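Local coordinates for protein neuraminidase (Influenza A virus, PDB 4K3Y) that is neuraminidase-like, sharing the tetrameric beta-propeller architecture of influenza sialidases but probably not their sialic acid-cleaving activity, at residues Y80-G85 and D91-E96; A102-C105 and Q110-V113; N44-S49 and L353-G358; Y322-E327 and E333-I338. One frame throughout, in Å; residues are numbered along the deposited sequence.

All four contacts lie in a propeller of six four-stranded antiparallel sheets. Contact 3 closes a loop of some 300 residues, packing strand 40-48 of one sheet against strand 349-359 of another; contacts 1, 2 and 4 follow one another within that loop. Contact 1 sits at the other edge of the sheet holding 40-48, its centre about 14 Å from that of contact 3. Contact 2 opens the next sheet along the chain, about 13 Å from contact 1. Contacts 3 and 4 have centres only about 6 Å apart and are joined by the Cys335-Cys357 disulfide. Together they sample three blades and the place where the ring closes.

Contact 1 of 4, residues Y80-G85 and D91-E96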
# COMPACT_ATOMS: atom_id res chain seq x y z
N TYR C 80 -14.11 -9.68 -2.93
CA TYR C 80 -13.08 -8.72 -2.56
C TYR C 80 -13.37 -8.16 -1.19
O TYR C 80 -14.47 -8.34 -0.65
CB TYR C 80 -13.02 -7.57 -3.57
CG TYR C 80 -12.58 -7.99 -4.94
CD1 TYR C 80 -13.49 -8.48 -5.88
CD2 TYR C 80 -11.23 -7.90 -5.31
CE1 TYR C 80 -13.08 -8.87 -7.14
CE2 TYR C 80 -10.81 -8.29 -6.58
CZ TYR C 80 -11.73 -8.77 -7.49
OH TYR C 80 -11.31 -9.16 -8.75
N SER C 81 -12.38 -7.48 -0.62
CA SER C 81 -12.59 -6.69 0.59
C SER C 81 -11.77 -5.42 0.45
O SER C 81 -10.82 -5.39 -0.33
CB SER C 81 -12.19 -7.47 1.85
OG SER C 81 -10.79 -7.69 1.89
N VAL C 82 -12.18 -4.38 1.17
CA VAL C 82 -11.34 -3.21 1.41
C VAL C 82 -11.42 -2.87 2.88
O VAL C 82 -12.28 -3.37 3.60
CB VAL C 82 -11.77 -1.97 0.59
CG1 VAL C 82 -11.63 -2.23 -0.91
CG2 VAL C 82 -13.19 -1.56 0.96
N LYS C 83 -10.51 -2.03 3.36
CA LYS C 83 -10.63 -1.57 4.72
C LYS C 83 -11.83 -0.63 4.71
O LYS C 83 -11.91 0.25 3.84
CB LYS C 83 -9.37 -0.81 5.13
CG LYS C 83 -9.29 -0.44 6.59
CD LYS C 83 -8.28 0.67 6.73
CE LYS C 83 -7.82 0.86 8.16
NZ LYS C 83 -6.76 1.92 8.19
N LEU C 84 -12.77 -0.84 5.63
CA LEU C 84 -13.93 0.06 5.73
C LEU C 84 -13.47 1.50 5.93
O LEU C 84 -12.76 1.80 6.89
CB LEU C 84 -14.86 -0.34 6.87
CG LEU C 84 -16.04 0.62 7.07
CD1 LEU C 84 -17.07 0.50 5.94
CD2 LEU C 84 -16.71 0.37 8.42
N GLY C 85 -13.86 2.38 5.01
CA GLY C 85 -13.46 3.77 5.04
C GLY C 85 -12.77 4.12 3.74
O GLY C 85 -12.71 5.29 3.33
N ASP C 91 -6.58 0.07 -6.43
CA ASP C 91 -5.44 0.19 -5.53
C ASP C 91 -5.77 -0.34 -4.14
O ASP C 91 -4.89 -0.79 -3.42
CB ASP C 91 -5.01 1.66 -5.44
CG ASP C 91 -4.93 2.34 -6.81
OD1 ASP C 91 -5.41 1.75 -7.80
OD2 ASP C 91 -4.41 3.47 -6.88
N LYS C 92 -7.04 -0.30 -3.76
CA LYS C 92 -7.40 -0.65 -2.39
C LYS C 92 -7.98 -2.08 -2.24
O LYS C 92 -8.21 -2.55 -1.12
CB LYS C 92 -8.36 0.40 -1.82
CG LYS C 92 -7.74 1.78 -1.67
CD LYS C 92 -6.58 1.77 -0.67
CE LYS C 92 -6.04 3.18 -0.45
NZ LYS C 92 -5.90 3.90 -1.75
N LEU C 93 -8.16 -2.76 -3.37
CA LEU C 93 -8.82 -4.08 -3.41
C LEU C 93 -7.93 -5.21 -2.93
O LEU C 93 -6.82 -5.39 -3.45
CB LEU C 93 -9.26 -4.40 -4.83
CG LEU C 93 -10.71 -4.11 -5.21
CD1 LEU C 93 -11.20 -2.87 -4.52
CD2 LEU C 93 -10.85 -3.95 -6.71
N LYS C 94 -8.40 -5.98 -1.95
CA LYS C 94 -7.80 -7.28 -1.64
C LYS C 94 -8.68 -8.36 -2.25
O LYS C 94 -9.87 -8.45 -1.93
CB LYS C 94 -7.68 -7.49 -0.12
CG LYS C 94 -7.33 -8.93 0.34
CD LYS C 94 -6.61 -8.90 1.71
CE LYS C 94 -6.83 -10.15 2.57
NZ LYS C 94 -7.21 -9.79 3.98
N PHE C 95 -8.12 -9.15 -3.15
CA PHE C 95 -8.84 -10.30 -3.70
C PHE C 95 -8.98 -11.39 -2.64
O PHE C 95 -8.07 -11.62 -1.84
CB PHE C 95 -8.12 -10.82 -4.95
CG PHE C 95 -8.59 -12.16 -5.41
CD1 PHE C 95 -9.77 -12.28 -6.15
CD2 PHE C 95 -7.86 -13.29 -5.14
CE1 PHE C 95 -10.21 -13.51 -6.58
CE2 PHE C 95 -8.30 -14.53 -5.58
CZ PHE C 95 -9.48 -14.63 -6.30
N GLU C 96 -10.12 -12.07 -2.61
CA GLU C 96 -10.43 -12.93 -1.47
C GLU C 96 -10.74 -14.38 -1.84
O GLU C 96 -10.27 -15.32 -1.19
CB GLU C 96 -11.56 -12.32 -0.65
CG GLU C 96 -11.15 -11.06 0.11
CD GLU C 96 -10.41 -11.36 1.42
OE1 GLU C 96 -10.09 -12.55 1.68
OE2 GLU C 96 -10.16 -10.39 2.19
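The rings of Tyr80 and Phe95 form a T-shaped (edge-to-face) pair: the edge of Phe95 is directed at the face of Tyr80, with centroids 5.9 Å apart and planes at 71°. Tyr80 CE2 lies near the plane of the Phe95 ring, at its rim, while Leu93 CG approaches the tyrosine obliquely, 3.8 Å from Tyr80 CD2. Tyr80 also rests on Phe57 and Ser59 of strand 53-61, and Phe95 packs on Thr24 of a neighbouring subunit.

Tyr80 and Phe95 form a non-hydrogen-bonded antiparallel pair, CA atoms 4.7 Å apart, and both side chains leave the same face. Next to it, Ser81 and Lys94 make a hydrogen-bonded pair, with Ser81 N to Lys94 O and Lys94 N to Ser81 O each 3.0 Å long. Their side chains occupy the opposite face, where the Glu96 carboxylate gathers polar partners. Ser81 OG donates to the anti lone pair of Glu96 OE2 at 2.8 Å, and Lys94 NZ forms a salt bridge to that same oxygen at 3.5 Å. The bend at chi2 of Glu96 (-81°) turns the carboxylate back to the serine, whose OG is also hydrogen-bonded to Arg54 NE. Further along, Val82 CG1 and Leu93 CD1 touch at 3.7 Å, side chains alongside one another.

With Val82-Leu93 at the loop end, the bridged pairs belong to a beta hairpin of strands 78-83 and 94-98, the last two strands of a four-stranded propeller blade.

Contact 2 of 4, residues A102-C105 and Q110-V113; sequences ASSC and QWTV
Cys105 O is approached by three groups of the facing strand. Thr112 N donates a 2.8 Å hydrogen bond to it, Trp111 CA offers a CA-H...O contact at 3.5 Å, and the six-membered ring of Trp111 comes in obliquely through CE3. The return bond, Cys105 N to Thr112 O, measures 2.9 Å. Its N-H...O angle is 155° and the donor lies in the carbonyl plane. Thr112 O also receives a CA-H...O contact from Ser104 CA.

This closed pair of bonds marks Cys105 and Thr112 as a hydrogen-bonded antiparallel pair, with side chains on one face. Ser104 and Val113, on the other face, form the adjacent non-hydrogen-bonded pair, and their CA atoms draw in to 4.4 Å. Ser104 CB meets Val113 CG2 at 4.0 Å. With chi1 at 67°, Ser104 OG stands between its own N and carbonyl carbon and comes obliquely to the indole, 4.1 Å from Trp111 CZ3. Beyond the two segments, the indole meets His106 edge-to-face and packs with Phe56 of the preceding sheet.

On the face shared with Thr112, Cys105 is in a disulfide with Cys149, and Ser104 also shares a backbone hydrogen bond with Cys149, which lies just before strand 150-152. The strand axes run at 161°, nearly antiparallel, as in the beta hairpin formed by the first two strands of a four-stranded propeller blade.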
# COMPACT_ATOMS: atom_id res chain seq x y z
N ALA C 102 -20.69 -14.67 -0.33
CA ALA C 102 -19.68 -14.86 0.70
C ALA C 102 -20.12 -14.41 2.08
O ALA C 102 -20.91 -13.48 2.24
CB ALA C 102 -18.35 -14.19 0.30
N SER C 103 -19.59 -15.09 3.08
CA SER C 103 -19.62 -14.64 4.45
C SER C 103 -18.15 -14.63 4.92
O SER C 103 -17.35 -15.48 4.49
CB SER C 103 -20.47 -15.60 5.28
OG SER C 103 -20.65 -15.13 6.60
N SER C 104 -17.77 -13.68 5.77
CA SER C 104 -16.42 -13.73 6.38
C SER C 104 -16.42 -13.44 7.88
O SER C 104 -17.38 -12.87 8.40
CB SER C 104 -15.44 -12.80 5.67
OG SER C 104 -15.80 -11.46 5.88
N CYS C 105 -15.35 -13.85 8.56
CA CYS C 105 -15.17 -13.63 10.00
C CYS C 105 -13.66 -13.66 10.31
O CYS C 105 -12.88 -14.17 9.50
CB CYS C 105 -15.94 -14.58 10.90
SG CYS C 105 -16.78 -15.97 10.08
N GLN C 110 -6.44 -15.38 11.59
CA GLN C 110 -6.69 -15.10 10.18
C GLN C 110 -8.16 -14.85 9.81
O GLN C 110 -9.10 -15.16 10.58
CB GLN C 110 -6.12 -16.24 9.34
CG GLN C 110 -5.03 -15.79 8.38
CD GLN C 110 -3.66 -15.85 8.99
OE1 GLN C 110 -3.43 -16.60 9.94
NE2 GLN C 110 -2.75 -15.07 8.45
N TRP C 111 -8.36 -14.29 8.62
CA TRP C 111 -9.69 -14.20 8.02
C TRP C 111 -10.18 -15.56 7.51
O TRP C 111 -9.50 -16.23 6.69
CB TRP C 111 -9.71 -13.20 6.86
CG TRP C 111 -9.71 -11.80 7.30
CD1 TRP C 111 -8.66 -10.93 7.29
CD2 TRP C 111 -10.83 -11.07 7.84
NE1 TRP C 111 -9.05 -9.71 7.79
CE2 TRP C 111 -10.38 -9.76 8.13
CE3 TRP C 111 -12.17 -11.39 8.09
CZ2 TRP C 111 -11.21 -8.78 8.67
CZ3 TRP C 111 -13.00 -10.41 8.63
CH2 TRP C 111 -12.52 -9.12 8.92
N THR C 112 -11.35 -15.96 7.99
CA THR C 112 -12.10 -17.07 7.40
C THR C 112 -13.12 -16.51 6.39
O THR C 112 -13.90 -15.60 6.69
CB THR C 112 -12.85 -17.86 8.47
OG1 THR C 112 -11.92 -18.29 9.49
CG2 THR C 112 -13.53 -19.07 7.84
N VAL C 113 -13.10 -17.06 5.18
CA VAL C 113 -14.02 -16.62 4.15
C VAL C 113 -14.79 -17.80 3.56
O VAL C 113 -14.20 -18.69 2.93
CB VAL C 113 -13.27 -15.90 3.02
CG1 VAL C 113 -14.22 -15.57 1.87
CG2 VAL C 113 -12.60 -14.64 3.55

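Contact 3 of 4, residues N44-S49 and L353-G358; sequences NFVSCS and LITFCG
Val46, Asn44, Leu353 and Thr355 meet where two blades of the beta propeller face each other, strand 40-48 in one and strand 349-359 in the other. The geometry is that of packed sheets: the strand axes pass 8.8 Å apart, their directions differ by 37°, and no hydrogen bond spans the two segments. The four touching residues are all buried and point their CB atoms at the opposing strand.

Apolar contact does the joining. Leu353 meets both Asn44 and Val46, with CD1 against Val46 CG2 at 3.8 Å and CG against Asn44 CB at 4.2 Å. Tyr322 and Trp337, from strands 315-322 and 335-343 of the same sheet as 349-359, also pack on both Val46 and Thr355, so the aliphatic groups belong to a wider aromatic-lined interface.

Polar atoms are satisfied away from this pair of strands. Asn44 gives only its CB to the leucine, while its amide bonds through ND2 to Glu339 and Thr41 and through OD1 to Arg55. Thr355 OG1 is hydrogen-bonded to Thr24 OG1, leaving the methyl to face Val46.

Covalent links fasten each strand within its own blade: Cys48 to Cys53, and Cys357 to Cys335.

Val46, with CG1 anti to its backbone N (chi1 177°), presents CG2 to both Leu353 and Thr355. That methyl reaches Thr355 CG2 at 4.2 Å, the two side chains crossing at about a right angle.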
# COMPACT_ATOMS: atom_id res chain seq x y z
N ASN C 44 -22.69 -6.38 -0.34
CA ASN C 44 -21.81 -5.80 0.66
C ASN C 44 -22.19 -6.25 2.07
O ASN C 44 -23.34 -6.56 2.36
CB ASN C 44 -21.80 -4.28 0.57
CG ASN C 44 -21.35 -3.79 -0.79
OD1 ASN C 44 -20.17 -3.50 -0.99
ND2 ASN C 44 -22.28 -3.70 -1.73
N PHE C 45 -21.18 -6.33 2.93
CA PHE C 45 -21.38 -6.51 4.36
C PHE C 45 -20.06 -6.17 5.06
O PHE C 45 -19.00 -6.08 4.43
CB PHE C 45 -21.85 -7.93 4.70
CG PHE C 45 -20.80 -8.98 4.51
CD1 PHE C 45 -20.60 -9.58 3.27
CD2 PHE C 45 -19.98 -9.36 5.58
CE1 PHE C 45 -19.61 -10.55 3.10
CE2 PHE C 45 -18.98 -10.32 5.41
CZ PHE C 45 -18.81 -10.93 4.17
N VAL C 46 -20.14 -6.01 6.37
CA VAL C 46 -18.98 -5.61 7.12
C VAL C 46 -18.60 -6.69 8.11
O VAL C 46 -19.47 -7.27 8.79
CB VAL C 46 -19.23 -4.30 7.85
CG1 VAL C 46 -18.04 -3.91 8.71
CG2 VAL C 46 -19.54 -3.21 6.83
N SER C 47 -17.31 -6.99 8.17
CA SER C 47 -16.79 -7.82 9.24
C SER C 47 -15.51 -7.22 9.81
O SER C 47 -14.68 -6.64 9.08
CB SER C 47 -16.56 -9.25 8.78
OG SER C 47 -16.48 -10.09 9.91
N CYS C 48 -15.36 -7.35 11.12
CA CYS C 48 -14.25 -6.73 11.80
C CYS C 48 -13.28 -7.76 12.35
O CYS C 48 -13.68 -8.84 12.77
CB CYS C 48 -14.77 -5.82 12.92
SG CYS C 48 -15.69 -4.42 12.25
N SER C 49 -11.99 -7.44 12.28
CA SER C 49 -10.93 -8.22 12.94
C SER C 49 -10.54 -7.52 14.24
O SER C 49 -11.29 -6.70 14.77
CB SER C 49 -9.71 -8.33 12.04
OG SER C 49 -9.03 -7.08 11.98
N LEU C 353 -22.76 1.81 0.63
CA LEU C 353 -22.85 1.44 2.02
C LEU C 353 -22.92 2.64 2.94
O LEU C 353 -22.17 3.62 2.75
CB LEU C 353 -21.60 0.65 2.37
CG LEU C 353 -21.72 -0.78 2.84
CD1 LEU C 353 -20.71 -0.99 3.94
CD2 LEU C 353 -23.12 -1.03 3.33
N ILE C 354 -23.82 2.56 3.92
CA ILE C 354 -23.81 3.45 5.07
C ILE C 354 -23.70 2.53 6.27
O ILE C 354 -24.26 1.42 6.26
CB ILE C 354 -25.12 4.21 5.22
CG1 ILE C 354 -25.61 4.64 3.85
CG2 ILE C 354 -24.96 5.44 6.13
CD1 ILE C 354 -26.35 5.90 3.95
N THR C 355 -22.97 2.98 7.29
CA THR C 355 -22.85 2.20 8.52
C THR C 355 -23.22 3.07 9.71
O THR C 355 -23.10 4.30 9.66
CB THR C 355 -21.44 1.60 8.68
OG1 THR C 355 -20.46 2.63 8.59
CG2 THR C 355 -21.15 0.57 7.60
N PHE C 356 -23.68 2.44 10.78
CA PHE C 356 -24.13 3.16 11.96
C PHE C 356 -23.63 2.38 13.15
O PHE C 356 -23.65 1.15 13.12
CB PHE C 356 -25.66 3.20 12.02
CG PHE C 356 -26.29 4.21 11.11
CD1 PHE C 356 -26.65 3.87 9.79
CD2 PHE C 356 -26.54 5.51 11.56
CE1 PHE C 356 -27.23 4.83 8.94
CE2 PHE C 356 -27.13 6.46 10.72
CZ PHE C 356 -27.47 6.13 9.41
N CYS C 357 -23.21 3.08 14.20
CA CYS C 357 -22.86 2.43 15.47
C CYS C 357 -23.67 3.09 16.56
O CYS C 357 -24.11 4.24 16.41
CB CYS C 357 -21.36 2.55 15.74
SG CYS C 357 -20.36 1.61 14.56
N GLY C 358 -23.88 2.37 17.65
CA GLY C 358 -24.73 2.88 18.71
C GLY C 358 -24.09 3.91 19.62
O GLY C 358 -22.89 3.84 19.93

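Contact 4 of 4, residues Y322-E327 and E333-I338; sequences YQPAYE and ELCFWI
Cys335 CB lies over one face of the Tyr322 ring, 3.5 Å from the ring centroid and 20° off the normal, a CH-pi contact. Cys335 SG adds a sulfur-aromatic contact, its approach oblique and 4.5 Å from the same centroid, and also touches Pro324 CG at 3.7 Å. Tyr322 CD1 meets the edge of the indole at Trp337 CD1, 3.9 Å away and near the indole plane.

The backbone sets this overlap. Tyr322 and Cys335 are a hydrogen-bonded antiparallel pair, with Cys335 N to Tyr322 O at 2.9 Å and Tyr322 N to Cys335 O at 3.0 Å. The two differ in kind: Tyr322 N-H points almost straight at its acceptor but the donor stands 42° out of the carbonyl plane, whereas Cys335 N approaches its carbonyl nearly end-on with a more bent N-H. Tyr322 chi1 of 72° sets CG between its own N and carbonyl carbon, swinging the ring across toward the cysteine.

On the other side of the backbone, Gln323 CG packs against Leu334 CD1 at 3.6 Å; its amide is anchored farther out, NE2 bonding to Tyr201 O.

The Tyr322-Cys335 beta bridge lies where strand 315-322 ends and strand 335-343 begins. The disulfide to Cys357 ties the pair to strand 349-359, which flanks 335-343 on its far side, and from strand 40-48 of another blade Phe45 packs on Trp337 and Cys48 on Tyr322.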
# COMPACT_ATOMS: atom_id res chain seq x y z
N TYR C 322 -22.85 -5.95 12.69
CA TYR C 322 -21.43 -6.25 12.93
C TYR C 322 -20.91 -5.68 14.24
O TYR C 322 -21.36 -4.61 14.66
CB TYR C 322 -20.55 -5.81 11.74
CG TYR C 322 -20.35 -4.32 11.58
CD1 TYR C 322 -21.31 -3.54 10.93
CD2 TYR C 322 -19.19 -3.70 12.04
CE1 TYR C 322 -21.12 -2.16 10.76
CE2 TYR C 322 -18.99 -2.33 11.88
CZ TYR C 322 -19.96 -1.57 11.24
OH TYR C 322 -19.76 -0.21 11.08
N GLN C 323 -19.99 -6.40 14.88
CA GLN C 323 -19.35 -5.93 16.12
C GLN C 323 -17.85 -5.64 15.95
O GLN C 323 -17.06 -6.55 15.67
CB GLN C 323 -19.54 -6.96 17.23
CG GLN C 323 -20.97 -7.05 17.73
CD GLN C 323 -21.23 -8.32 18.55
OE1 GLN C 323 -20.88 -9.44 18.14
NE2 GLN C 323 -21.86 -8.15 19.72
N PRO C 324 -17.45 -4.36 16.11
CA PRO C 324 -16.03 -3.99 16.06
C PRO C 324 -15.31 -4.55 17.29
O PRO C 324 -15.91 -4.54 18.36
CB PRO C 324 -16.06 -2.45 16.15
CG PRO C 324 -17.47 -2.06 15.86
CD PRO C 324 -18.32 -3.20 16.34
N ALA C 325 -14.07 -5.04 17.14
CA ALA C 325 -13.35 -5.54 18.32
C ALA C 325 -11.86 -5.26 18.32
O ALA C 325 -11.04 -6.14 18.65
CB ALA C 325 -13.63 -7.04 18.53
N TYR C 326 -11.49 -4.04 17.93
CA TYR C 326 -10.16 -3.52 18.21
C TYR C 326 -10.33 -2.44 19.29
O TYR C 326 -9.70 -1.38 19.28
CB TYR C 326 -9.46 -3.01 16.96
CG TYR C 326 -10.30 -2.13 16.05
CD1 TYR C 326 -11.22 -2.67 15.15
CD2 TYR C 326 -10.15 -0.75 16.07
CE1 TYR C 326 -11.97 -1.85 14.32
CE2 TYR C 326 -10.88 0.07 15.25
CZ TYR C 326 -11.79 -0.48 14.37
OH TYR C 326 -12.52 0.35 13.55
N GLU C 327 -11.21 -2.79 20.23
CA GLU C 327 -11.51 -1.98 21.38
C GLU C 327 -10.50 -2.24 22.48
O GLU C 327 -9.78 -3.24 22.47
CB GLU C 327 -12.93 -2.32 21.89
CG GLU C 327 -13.44 -3.74 21.53
CD GLU C 327 -13.80 -4.60 22.75
OE1 GLU C 327 -13.25 -4.36 23.84
OE2 GLU C 327 -14.63 -5.53 22.61
N GLU C 333 -19.28 -2.94 21.58
CA GLU C 333 -20.03 -2.06 20.68
C GLU C 333 -20.75 -2.81 19.53
O GLU C 333 -20.25 -3.81 19.01
CB GLU C 333 -19.13 -0.92 20.16
CG GLU C 333 -19.71 -0.09 18.99
CD GLU C 333 -20.77 0.94 19.40
OE1 GLU C 333 -21.64 0.62 20.25
OE2 GLU C 333 -20.74 2.07 18.87
N LEU C 334 -21.93 -2.31 19.17
CA LEU C 334 -22.74 -2.93 18.12
C LEU C 334 -23.02 -1.93 17.01
O LEU C 334 -23.31 -0.75 17.25
CB LEU C 334 -24.06 -3.44 18.72
CG LEU C 334 -24.95 -4.32 17.85
CD1 LEU C 334 -24.15 -5.44 17.19
CD2 LEU C 334 -26.12 -4.88 18.68
N CYS C 335 -22.93 -2.40 15.78
CA CYS C 335 -23.14 -1.55 14.61
C CYS C 335 -24.00 -2.25 13.56
O CYS C 335 -24.20 -3.47 13.61
CB CYS C 335 -21.79 -1.22 13.96
SG CYS C 335 -20.64 -0.36 15.03
N PHE C 336 -24.48 -1.48 12.59
CA PHE C 336 -25.10 -2.09 11.41
C PHE C 336 -24.71 -1.40 10.11
O PHE C 336 -24.31 -0.22 10.09
CB PHE C 336 -26.63 -2.24 11.56
CG PHE C 336 -27.37 -0.95 11.70
CD1 PHE C 336 -27.78 -0.25 10.57
CD2 PHE C 336 -27.69 -0.45 12.96
CE1 PHE C 336 -28.48 0.95 10.69
CE2 PHE C 336 -28.40 0.75 13.09
CZ PHE C 336 -28.79 1.45 11.95
N TRP C 337 -24.78 -2.17 9.02
CA TRP C 337 -24.56 -1.63 7.69
C TRP C 337 -25.87 -1.71 6.90
O TRP C 337 -26.64 -2.65 7.06
CB TRP C 337 -23.45 -2.40 6.96
CG TRP C 337 -23.69 -3.89 6.90
CD1 TRP C 337 -23.13 -4.83 7.72
CD2 TRP C 337 -24.53 -4.62 5.99
NE1 TRP C 337 -23.56 -6.08 7.38
CE2 TRP C 337 -24.42 -5.99 6.32
CE3 TRP C 337 -25.36 -4.24 4.92
CZ2 TRP C 337 -25.12 -6.99 5.63
CZ3 TRP C 337 -26.06 -5.24 4.24
CH2 TRP C 337 -25.94 -6.60 4.60
N ILE C 338 -26.09 -0.71 6.05
CA ILE C 338 -27.22 -0.66 5.15
C ILE C 338 -26.74 -0.56 3.70
O ILE C 338 -26.12 0.44 3.33
CB ILE C 338 -28.05 0.60 5.40
CG1 ILE C 338 -28.45 0.73 6.88
CG2 ILE C 338 -29.28 0.63 4.47
CD1 ILE C 338 -29.30 1.97 7.16